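Local coordinates for Cg3027-pa (Drosophila melanogaster, PDB 2VHH), which probably hydrolyses N-carbamoyl-beta-alanine and its 2-methyl homologue to the free beta-amino acids, ammonium and carbon dioxide, as a beta-alanine synthase, at residues L40-A44 against A109-C113; V116-W122 against M161-I167. One frame throughout, in Å; residues are numbered along the deposited sequence.

The two contacts illustrate how chemistry follows position within one fold. Contact 1 lies at the periphery, its centre about 21 Å from the centre of the chain, where the beginning of helix 42-50 meets the turn that closes helix 90-110; it is small, partly buried, and combines one side-chain bond with light apolar packing. Contact 2 is wholly buried, its centre about 9 Å from that of the chain, and pairs neighbouring strands of the seven-stranded sheet, so backbone bonds dominate it, with the hydroxyls of Thr-118 and Ser-166 joining in toward the following loop. Their centres are about 19 Å apart, yet they touch through Met-161, and the chain runs directly from helix 90-110 into strand 115-118.

Contact 1 of 2, residues L40-A44 against A109-C113; sequences LPTSA and AEAGC
Ser-43 and Glu-110 supply the single polar bond between 40-44 and 109-113. The hydroxyl OG of Ser-43 donates to OE1 of Glu-110 at 2.8 Å, meeting the lone pair that faces away from the second carboxylate oxygen. Beside this bond, the Pro-41 ring brings its CG to 3.3 Å from the carbonyl O of Glu-110, while CD of the same ring passes 4.0 Å from CA of Ala-111. The third element is apolar and centres on the methyl of Ala-111, which is met by two groups of the other segment: Leu-40 reaches it with one branch, CD2 to CB 4.0 Å, and Ala-44 with its own methyl, CB to CB 4.1 Å.

Torsions explain how the polar partners find each other. In Ser-43, OG sits between the backbone N and the carbonyl carbon (chi1 66°), and Glu-110 stretches from CG to CD in an extended chain (chi2 -179°) that carries the carboxylate alongside the first turn of helix 42-50, level with Ser-43. Pro-41 is the N-cap residue of this helix, so the ring that packs on Glu-110 also marks where the helix starts. In 109-113, the C-terminal end of helix 90-110 turns off in a Schellman motif: Gly-112 adopts a positive phi of 89°, and its N bonds back to O of Ala-109 at 3.0 Å. This turn presents Ala-111 to its two apolar neighbours.

Outward, the carbonyl O of Ala-111 accepts a hydrogen bond from Arg-74 NE. Leu-40 and Ala-111 both rest on Val-340 of strand 337-344, and Leu-40 and Ala-44 on Ile-55 of strand 54-59, outermost in this chain's sheet; the junction of the two helices thus sits over this flank of the seven-stranded sheet.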
loop_
_atom_site.group_PDB
_atom_site.type_symbol
_atom_site.label_atom_id
_atom_site.label_comp_id
_atom_site.label_asym_id
_atom_site.label_seq_id
_atom_site.Cartn_x
_atom_site.Cartn_y
_atom_site.Cartn_z
ATOM N N LEU C 40 44.065 -11.532 -37.913
ATOM C CA LEU C 40 43.510 -10.413 -38.673
ATOM C C LEU C 40 44.084 -10.345 -40.075
ATOM O O LEU C 40 45.250 -10.678 -40.277
ATOM C CB LEU C 40 43.750 -9.088 -37.946
ATOM C CG LEU C 40 43.041 -8.932 -36.600
ATOM C CD1 LEU C 40 43.615 -7.750 -35.838
ATOM C CD2 LEU C 40 41.522 -8.812 -36.777
ATOM N N PRO C 41 43.268 -9.911 -41.053
ATOM C CA PRO C 41 43.739 -9.709 -42.415
ATOM C C PRO C 41 45.003 -8.868 -42.454
ATOM O O PRO C 41 45.145 -7.919 -41.678
ATOM C CB PRO C 41 42.583 -8.955 -43.063
ATOM C CG PRO C 41 41.407 -9.454 -42.355
ATOM C CD PRO C 41 41.833 -9.603 -40.934
ATOM N N THR C 42 45.909 -9.228 -43.356
ATOM C CA THR C 42 47.223 -8.593 -43.451
ATOM C C THR C 42 47.152 -7.094 -43.822
ATOM O O THR C 42 47.992 -6.298 -43.386
ATOM C CB THR C 42 48.164 -9.399 -44.405
ATOM O OG1 THR C 42 49.481 -8.845 -44.368
ATOM C CG2 THR C 42 47.650 -9.406 -45.849
ATOM N N SER C 43 46.133 -6.728 -44.605
ATOM C CA SER C 43 45.916 -5.346 -45.043
ATOM C C SER C 43 45.537 -4.429 -43.883
ATOM O O SER C 43 45.966 -3.277 -43.823
ATOM C CB SER C 43 44.828 -5.301 -46.114
ATOM O OG SER C 43 43.580 -5.685 -45.571
ATOM N N ALA C 44 44.731 -4.961 -42.971
ATOM C CA ALA C 44 44.324 -4.264 -41.767
ATOM C C ALA C 44 45.520 -3.996 -40.867
ATOM O O ALA C 44 45.646 -2.915 -40.301
ATOM C CB ALA C 44 43.273 -5.077 -41.034
ATOM N N ALA C 109 37.074 -1.878 -40.827
ATOM C CA ALA C 109 36.314 -2.424 -41.952
ATOM C C ALA C 109 37.025 -3.607 -42.603
ATOM O O ALA C 109 36.420 -4.653 -42.837
ATOM C CB ALA C 109 36.041 -1.341 -42.984
ATOM N N GLU C 110 38.310 -3.439 -42.880
ATOM C CA GLU C 110 39.094 -4.480 -43.523
ATOM C C GLU C 110 39.414 -5.642 -42.582
ATOM O O GLU C 110 39.767 -6.726 -43.035
ATOM C CB GLU C 110 40.347 -3.885 -44.169
ATOM C CG GLU C 110 40.036 -3.205 -45.501
ATOM C CD GLU C 110 41.264 -2.627 -46.188
ATOM O OE1 GLU C 110 42.353 -3.241 -46.072
ATOM O OE2 GLU C 110 41.138 -1.565 -46.854
ATOM N N ALA C 111 39.285 -5.405 -41.278
ATOM C CA ALA C 111 39.394 -6.473 -40.277
ATOM C C ALA C 111 38.076 -7.235 -40.152
ATOM O O ALA C 111 37.995 -8.239 -39.438
ATOM C CB ALA C 111 39.803 -5.916 -38.931
ATOM N N GLY C 112 37.044 -6.741 -40.840
ATOM C CA GLY C 112 35.740 -7.387 -40.895
ATOM C C GLY C 112 34.773 -6.990 -39.795
ATOM O O GLY C 112 33.867 -7.753 -39.477
ATOM N N CYS C 113 34.944 -5.805 -39.209
ATOM C CA CYS C 113 34.038 -5.349 -38.151
ATOM C C CYS C 113 32.644 -5.027 -38.669
ATOM O O CYS C 113 32.474 -4.690 -39.833
ATOM C CB CYS C 113 34.610 -4.149 -37.416
ATOM S SG CYS C 113 36.002 -4.593 -36.397
#

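Contact 2 of 2, residues V116-W122 against M161-I167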
loop_
_atom_site.group_PDB
_atom_site.type_symbol
_atom_site.label_atom_id
_atom_site.label_comp_id
_atom_site.label_asym_id
_atom_site.label_seq_id
_atom_site.Cartn_x
_atom_site.Cartn_y
_atom_site.Cartn_z
ATOM N N VAL C 116 31.466 -0.365 -34.925
ATOM C CA VAL C 116 32.638 0.356 -34.447
ATOM C C VAL C 116 32.194 1.450 -33.469
ATOM O O VAL C 116 31.164 2.099 -33.673
ATOM C CB VAL C 116 33.473 0.920 -35.628
ATOM C CG1 VAL C 116 34.580 1.840 -35.140
ATOM C CG2 VAL C 116 34.071 -0.217 -36.444
ATOM N N CYS C 117 32.962 1.640 -32.402
ATOM C CA CYS C 117 32.614 2.615 -31.376
ATOM C C CYS C 117 33.791 3.486 -30.977
ATOM O O CYS C 117 34.912 3.014 -30.918
ATOM C CB CYS C 117 32.080 1.904 -30.143
ATOM S SG CYS C 117 31.624 3.011 -28.797
ATOM N N THR C 118 33.519 4.752 -30.688
ATOM C CA THR C 118 34.542 5.693 -30.236
ATOM C C THR C 118 34.608 5.847 -28.709
ATOM O O THR C 118 33.741 5.385 -27.975
ATOM C CB THR C 118 34.322 7.110 -30.840
ATOM O OG1 THR C 118 33.229 7.760 -30.169
ATOM C CG2 THR C 118 34.074 7.048 -32.366
ATOM N N GLN C 119 35.651 6.515 -28.243
ATOM C CA GLN C 119 35.746 6.943 -26.855
ATOM C C GLN C 119 34.806 8.144 -26.657
ATOM O O GLN C 119 34.157 8.602 -27.617
ATOM C CB GLN C 119 37.191 7.334 -26.553
ATOM C CG GLN C 119 37.762 8.352 -27.558
ATOM C CD GLN C 119 39.271 8.450 -27.525
ATOM O OE1 GLN C 119 39.945 7.509 -27.117
ATOM N NE2 GLN C 119 39.812 9.585 -27.963
ATOM N N GLU C 120 34.736 8.658 -25.429
ATOM C CA GLU C 120 33.879 9.810 -25.127
ATOM C C GLU C 120 34.408 11.090 -25.753
ATOM O O GLU C 120 35.619 11.321 -25.772
ATOM C CB GLU C 120 33.713 10.005 -23.618
ATOM C CG GLU C 120 32.615 11.001 -23.259
ATOM C CD GLU C 120 32.614 11.385 -21.787
ATOM O OE1 GLU C 120 33.631 11.162 -21.097
ATOM O OE2 GLU C 120 31.594 11.923 -21.313
ATOM N N ALA C 121 33.485 11.913 -26.253
ATOM C CA ALA C 121 33.794 13.228 -26.818
ATOM C C ALA C 121 35.029 13.172 -27.715
ATOM O O ALA C 121 35.963 13.944 -27.553
ATOM C CB ALA C 121 33.951 14.267 -25.702
ATOM N N TRP C 122 35.000 12.249 -28.670
ATOM C CA TRP C 122 36.185 11.843 -29.430
ATOM C C TRP C 122 36.702 12.937 -30.346
ATOM O O TRP C 122 37.861 12.937 -30.770
ATOM C CB TRP C 122 35.861 10.589 -30.247
ATOM C CG TRP C 122 34.915 10.805 -31.403
ATOM C CD1 TRP C 122 33.553 10.920 -31.344
ATOM C CD2 TRP C 122 35.264 10.905 -32.789
ATOM N NE1 TRP C 122 33.034 11.092 -32.604
ATOM C CE2 TRP C 122 34.063 11.090 -33.511
ATOM C CE3 TRP C 122 36.479 10.873 -33.493
ATOM C CZ2 TRP C 122 34.041 11.231 -34.903
ATOM C CZ3 TRP C 122 36.454 11.020 -34.873
ATOM C CH2 TRP C 122 35.243 11.197 -35.562
ATOM N N MET C 161 28.659 -0.952 -41.871
ATOM C CA MET C 161 28.849 -1.148 -40.428
ATOM C C MET C 161 28.134 -0.109 -39.558
ATOM O O MET C 161 28.028 1.058 -39.934
ATOM C CB MET C 161 30.344 -1.272 -40.059
ATOM C CG MET C 161 31.229 -0.031 -40.302
ATOM S SD MET C 161 33.010 -0.178 -39.861
ATOM C CE MET C 161 33.346 -1.883 -40.286
ATOM N N VAL C 162 27.621 -0.564 -38.414
ATOM C CA VAL C 162 27.032 0.303 -37.388
ATOM C C VAL C 162 28.160 1.107 -36.750
ATOM O O VAL C 162 29.189 0.546 -36.380
ATOM C CB VAL C 162 26.293 -0.521 -36.286
ATOM C CG1 VAL C 162 25.791 0.370 -35.143
ATOM C CG2 VAL C 162 25.143 -1.301 -36.881
ATOM N N ILE C 163 27.978 2.417 -36.640
ATOM C CA ILE C 163 28.960 3.271 -35.981
ATOM C C ILE C 163 28.338 3.964 -34.768
ATOM O O ILE C 163 27.298 4.611 -34.875
ATOM C CB ILE C 163 29.585 4.296 -36.968
ATOM C CG1 ILE C 163 30.291 3.546 -38.103
ATOM C CG2 ILE C 163 30.526 5.261 -36.236
ATOM C CD1 ILE C 163 31.082 4.395 -39.078
ATOM N N ILE C 164 28.969 3.794 -33.615
ATOM C CA ILE C 164 28.568 4.503 -32.415
ATOM C C ILE C 164 29.637 5.534 -32.087
ATOM O O ILE C 164 30.816 5.202 -31.999
ATOM C CB ILE C 164 28.338 3.538 -31.235
ATOM C CG1 ILE C 164 27.170 2.607 -31.553
ATOM C CG2 ILE C 164 28.014 4.306 -29.955
ATOM C CD1 ILE C 164 27.077 1.385 -30.677
ATOM N N HIS C 165 29.232 6.790 -31.935
ATOM C CA HIS C 165 30.188 7.821 -31.549
ATOM C C HIS C 165 29.664 8.755 -30.465
ATOM O O HIS C 165 28.459 8.966 -30.338
ATOM C CB HIS C 165 30.691 8.600 -32.765
ATOM C CG HIS C 165 29.656 9.466 -33.414
ATOM N ND1 HIS C 165 29.829 10.822 -33.587
ATOM C CD2 HIS C 165 28.455 9.167 -33.960
ATOM C CE1 HIS C 165 28.773 11.321 -34.199
ATOM N NE2 HIS C 165 27.925 10.338 -34.438
ATOM N N SER C 166 30.590 9.293 -29.682
ATOM C CA SER C 166 30.256 10.133 -28.546
ATOM C C SER C 166 30.740 11.569 -28.792
ATOM O O SER C 166 31.925 11.798 -29.042
ATOM C CB SER C 166 30.876 9.540 -27.276
ATOM O OG SER C 166 30.578 10.306 -26.116
ATOM N N ILE C 167 29.807 12.521 -28.732
ATOM C CA ILE C 167 30.083 13.932 -29.011
ATOM C C ILE C 167 29.385 14.870 -28.028
ATOM O O ILE C 167 28.429 14.480 -27.359
ATOM C CB ILE C 167 29.598 14.358 -30.436
ATOM C CG1 ILE C 167 28.106 14.057 -30.615
ATOM C CG2 ILE C 167 30.441 13.723 -31.537
ATOM C CD1 ILE C 167 27.350 15.179 -31.279
#
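The hydroxyl OG1 of Thr-118 is gripped from two directions: it accepts from the backbone N of Ser-166 at 3.1 Å and donates to O of Gln-119 at 2.8 Å, in the carbonyl plane and on a lone pair. It thereby carries the pairing on from the regular strand bonds toward the loop 119-122, a place reached because OG1 lies between the backbone N and the carbonyl carbon (chi1 75°). Earlier, the pairing is regular parallel sheet: N of Val-116 bonds to O of Val-162 at 2.9 Å, N of Ile-164 to O of Val-116 at 2.8 Å, and N of Thr-118 to O of Ile-164 at 3.0 Å. Within the loop, Ala-121 and Trp-122 hold Ser-166: its O takes N of Trp-122 at 3.1 Å, and its OG weakly takes N of Ala-121.

Trp-122 comes rim to rim with His-165, the plane of its five-membered ring inclined at 78° to the imidazole, and its NE1 makes a weak hydrogen bond to ND1 at 3.4 Å; CG2 of Thr-118 lies over one indole face, offset toward the rim. Glu-120, in the same loop, forms a salt bridge with Lys-197 and touches Cys-234, consistent with the Glu-Lys-Cys triad of the carbon-nitrogen hydrolases.

Strands 72-79 and 177-185 flank the pair through backbone bonds from Cys-117 and from Ile-163 and His-165. Helix 147-158 makes the beta-alpha-beta crossover between the two strands and packs on Ile-163, His-165 and Trp-122, while helix 90-110 covers Val-116, Met-161 and the indole.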